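Local structure of lipoprotein (Actinomyces odontolyticus, 3UP9) at residues V145-L148 / K149-F153. The protein probably binds L-methionine as the substrate-binding lipoprotein of a membrane transport system, holding the ligand between two lobes. Numbering follows the deposited sequence.
Sequences VTKL and KNFDF
From Val-145 to Phe-153 the backbone doubles back, its two halves running 139° apart, and Lys-147 reaches across the bend to Phe-151, Asp-152 and Phe-153. With chi1 at -89° its CG stands beside the backbone N, and further bends at chi2 and chi3 carry the chain over to the returning strand. CG of Lys-147 lies 3.5 Å from CZ of the Phe-151 ring, while its CD meets CE2 of Phe-153 at 4.1 Å. Beyond these apolar methylenes, NZ of Lys-147 gives a weak hydrogen bond of 3.0 Å to O of Phe-151. A water that accepts from NZ also accepts from the backbone N of Phe-153, and OD1 of Asp-152 makes a long salt bridge with NZ of Lys-147 at 3.7 Å. Were Lys-147 cut back to an alanine, Asp-152 would probably lose this distant opposing charge, and a gap would open beside the two phenyl rings where the methylenes now lie. Within the returning strand, CE2 of Phe-151 lies 3.4 Å above the plane of the Phe-153 ring, over its centre, and CE2 of Phe-153 reaches CG2 of Val-145. Leu-122 and Leu-125 of helix 115-127 pack on Phe-153. The turn thus links strand 146-147, antiparallel to 131-132, with the edge strand 151-156, parallel to 107-112, in one lobe of a periplasmic-binding-protein fold; none of its residues belongs to the selenomethionine pocket.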
ATOM      1  N   VAL A 145       4.492  21.826  -3.471  1.00 58.99           N
ATOM      2  CA  VAL A 145       3.141  22.217  -3.001  1.00 57.04           C
ATOM      3  C   VAL A 145       3.256  23.535  -2.196  1.00 59.52           C
ATOM      4  O   VAL A 145       4.374  23.930  -1.847  1.00 60.14           O
ATOM      5  CB  VAL A 145       2.469  21.088  -2.217  1.00 54.13           C
ATOM      6  CG1 VAL A 145       2.366  19.878  -3.122  1.00 51.03           C
ATOM      7  CG2 VAL A 145       3.228  20.762  -0.929  1.00 51.48           C
ATOM      8  N   THR A 146       2.152  24.262  -1.985  1.00 56.74           N
ATOM      9  CA  THR A 146       2.191  25.513  -1.215  1.00 57.05           C
ATOM     10  C   THR A 146       1.462  25.221   0.063  1.00 55.52           C
ATOM     11  O   THR A 146       0.340  24.757   0.020  1.00 55.80           O
ATOM     12  CB  THR A 146       1.475  26.719  -1.896  1.00 59.00           C
ATOM     13  OG1 THR A 146       2.025  26.933  -3.192  1.00 59.68           O
ATOM     14  CG2 THR A 146       1.599  28.017  -1.059  1.00 56.64           C
ATOM     15  N   LYS A 147       2.096  25.506   1.191  1.00 55.65           N
ATOM     16  CA  LYS A 147       1.527  25.220   2.504  1.00 54.83           C
ATOM     17  C   LYS A 147       0.518  26.309   2.774  1.00 55.29           C
ATOM     18  O   LYS A 147       0.797  27.467   2.522  1.00 57.49           O
ATOM     19  CB  LYS A 147       2.651  25.136   3.564  1.00 54.40           C
ATOM     20  CG  LYS A 147       3.223  23.717   3.712  1.00 53.50           C
ATOM     21  CD  LYS A 147       4.738  23.583   3.840  1.00 55.14           C
ATOM     22  CE  LYS A 147       5.350  24.475   4.903  1.00 55.73           C
ATOM     23  NZ  LYS A 147       6.676  23.909   5.250  1.00 57.02           N
ATOM     24  N   LEU A 148      -0.688  25.950   3.210  1.00 57.28           N
ATOM     25  CA  LEU A 148      -1.741  26.982   3.459  1.00 58.25           C
ATOM     26  C   LEU A 148      -1.926  27.320   4.945  1.00 58.93           C
ATOM     27  O   LEU A 148      -2.686  28.223   5.278  1.00 62.36           O
ATOM     28  CB  LEU A 148      -3.068  26.616   2.785  1.00 55.77           C
ATOM     29  CG  LEU A 148      -3.055  26.503   1.248  1.00 55.69           C
ATOM     30  CD1 LEU A 148      -4.360  25.861   0.769  1.00 55.48           C
ATOM     31  CD2 LEU A 148      -2.843  27.835   0.590  1.00 56.67           C
ATOM     32  N   LYS A 149      -1.201  26.623   5.821  1.00 59.27           N
ATOM     33  CA  LYS A 149      -1.084  26.966   7.250  1.00 59.45           C
ATOM     34  C   LYS A 149       0.404  26.827   7.589  1.00 59.42           C
ATOM     35  O   LYS A 149       1.162  26.258   6.824  1.00 61.44           O
ATOM     36  CB  LYS A 149      -1.948  26.022   8.118  1.00 59.06           C
ATOM     37  CG  LYS A 149      -3.448  26.001   7.783  1.00 61.24           C
ATOM     38  CD  LYS A 149      -4.190  27.288   8.231  1.00 65.32           C
ATOM     39  CE  LYS A 149      -5.662  27.410   7.773  1.00 66.14           C
ATOM     40  NZ  LYS A 149      -6.717  26.785   8.629  1.00 64.99           N
ATOM     41  N   ASN A 150       0.850  27.359   8.712  1.00 63.23           N
ATOM     42  CA  ASN A 150       2.260  27.279   9.072  1.00 62.68           C
ATOM     43  C   ASN A 150       2.605  25.980   9.821  1.00 59.24           C
ATOM     44  O   ASN A 150       2.338  25.837  11.014  1.00 56.50           O
ATOM     45  CB  ASN A 150       2.678  28.490   9.906  1.00 67.09           C
ATOM     46  CG  ASN A 150       4.170  28.484  10.202  1.00 71.61           C
ATOM     47  OD1 ASN A 150       4.586  28.262  11.331  1.00 72.65           O
ATOM     48  ND2 ASN A 150       4.985  28.679   9.166  1.00 78.15           N
ATOM     49  N   PHE A 151       3.188  25.030   9.103  1.00 54.47           N
ATOM     50  CA  PHE A 151       3.671  23.800   9.693  1.00 52.11           C
ATOM     51  C   PHE A 151       4.874  23.311   8.850  1.00 53.63           C
ATOM     52  O   PHE A 151       5.157  23.890   7.816  1.00 57.92           O
ATOM     53  CB  PHE A 151       2.534  22.764   9.709  1.00 48.83           C
ATOM     54  CG  PHE A 151       2.157  22.262   8.327  1.00 45.81           C
ATOM     55  CD1 PHE A 151       1.244  22.953   7.534  1.00 45.08           C
ATOM     56  CD2 PHE A 151       2.733  21.119   7.813  1.00 43.96           C
ATOM     57  CE1 PHE A 151       0.937  22.502   6.259  1.00 44.73           C
ATOM     58  CE2 PHE A 151       2.439  20.675   6.515  1.00 42.63           C
ATOM     59  CZ  PHE A 151       1.555  21.372   5.744  1.00 42.25           C
ATOM     60  N   ASP A 152       5.564  22.255   9.284  1.00 53.83           N
ATOM     61  CA  ASP A 152       6.630  21.606   8.525  1.00 54.13           C
ATOM     62  C   ASP A 152       6.319  20.144   8.267  1.00 51.67           C
ATOM     63  O   ASP A 152       5.848  19.434   9.160  1.00 48.90           O
ATOM     64  CB  ASP A 152       7.954  21.698   9.292  1.00 57.86           C
ATOM     65  CG  ASP A 152       8.362  23.120   9.534  1.00 63.31           C
ATOM     66  OD1 ASP A 152       8.294  23.918   8.577  1.00 64.76           O
ATOM     67  OD2 ASP A 152       8.720  23.453  10.679  1.00 71.41           O
ATOM     68  N   PHE A 153       6.594  19.691   7.049  1.00 50.58           N
ATOM     69  CA  PHE A 153       6.618  18.270   6.779  1.00 50.89           C
ATOM     70  C   PHE A 153       7.912  17.657   7.270  1.00 50.23           C
ATOM     71  O   PHE A 153       8.965  18.285   7.239  1.00 54.35           O
ATOM     72  CB  PHE A 153       6.503  17.992   5.295  1.00 50.44           C
ATOM     73  CG  PHE A 153       5.151  18.284   4.714  1.00 48.67           C
ATOM     74  CD1 PHE A 153       4.106  17.428   4.937  1.00 46.25           C
ATOM     75  CD2 PHE A 153       4.954  19.393   3.891  1.00 49.76           C
ATOM     76  CE1 PHE A 153       2.864  17.689   4.389  1.00 46.31           C
ATOM     77  CE2 PHE A 153       3.723  19.642   3.316  1.00 48.33           C
ATOM     78  CZ  PHE A 153       2.676  18.787   3.580  1.00 47.97           C
TER
HETATM   79  O   HOH W   1       7.768  21.623   4.996  1.00 39.50           O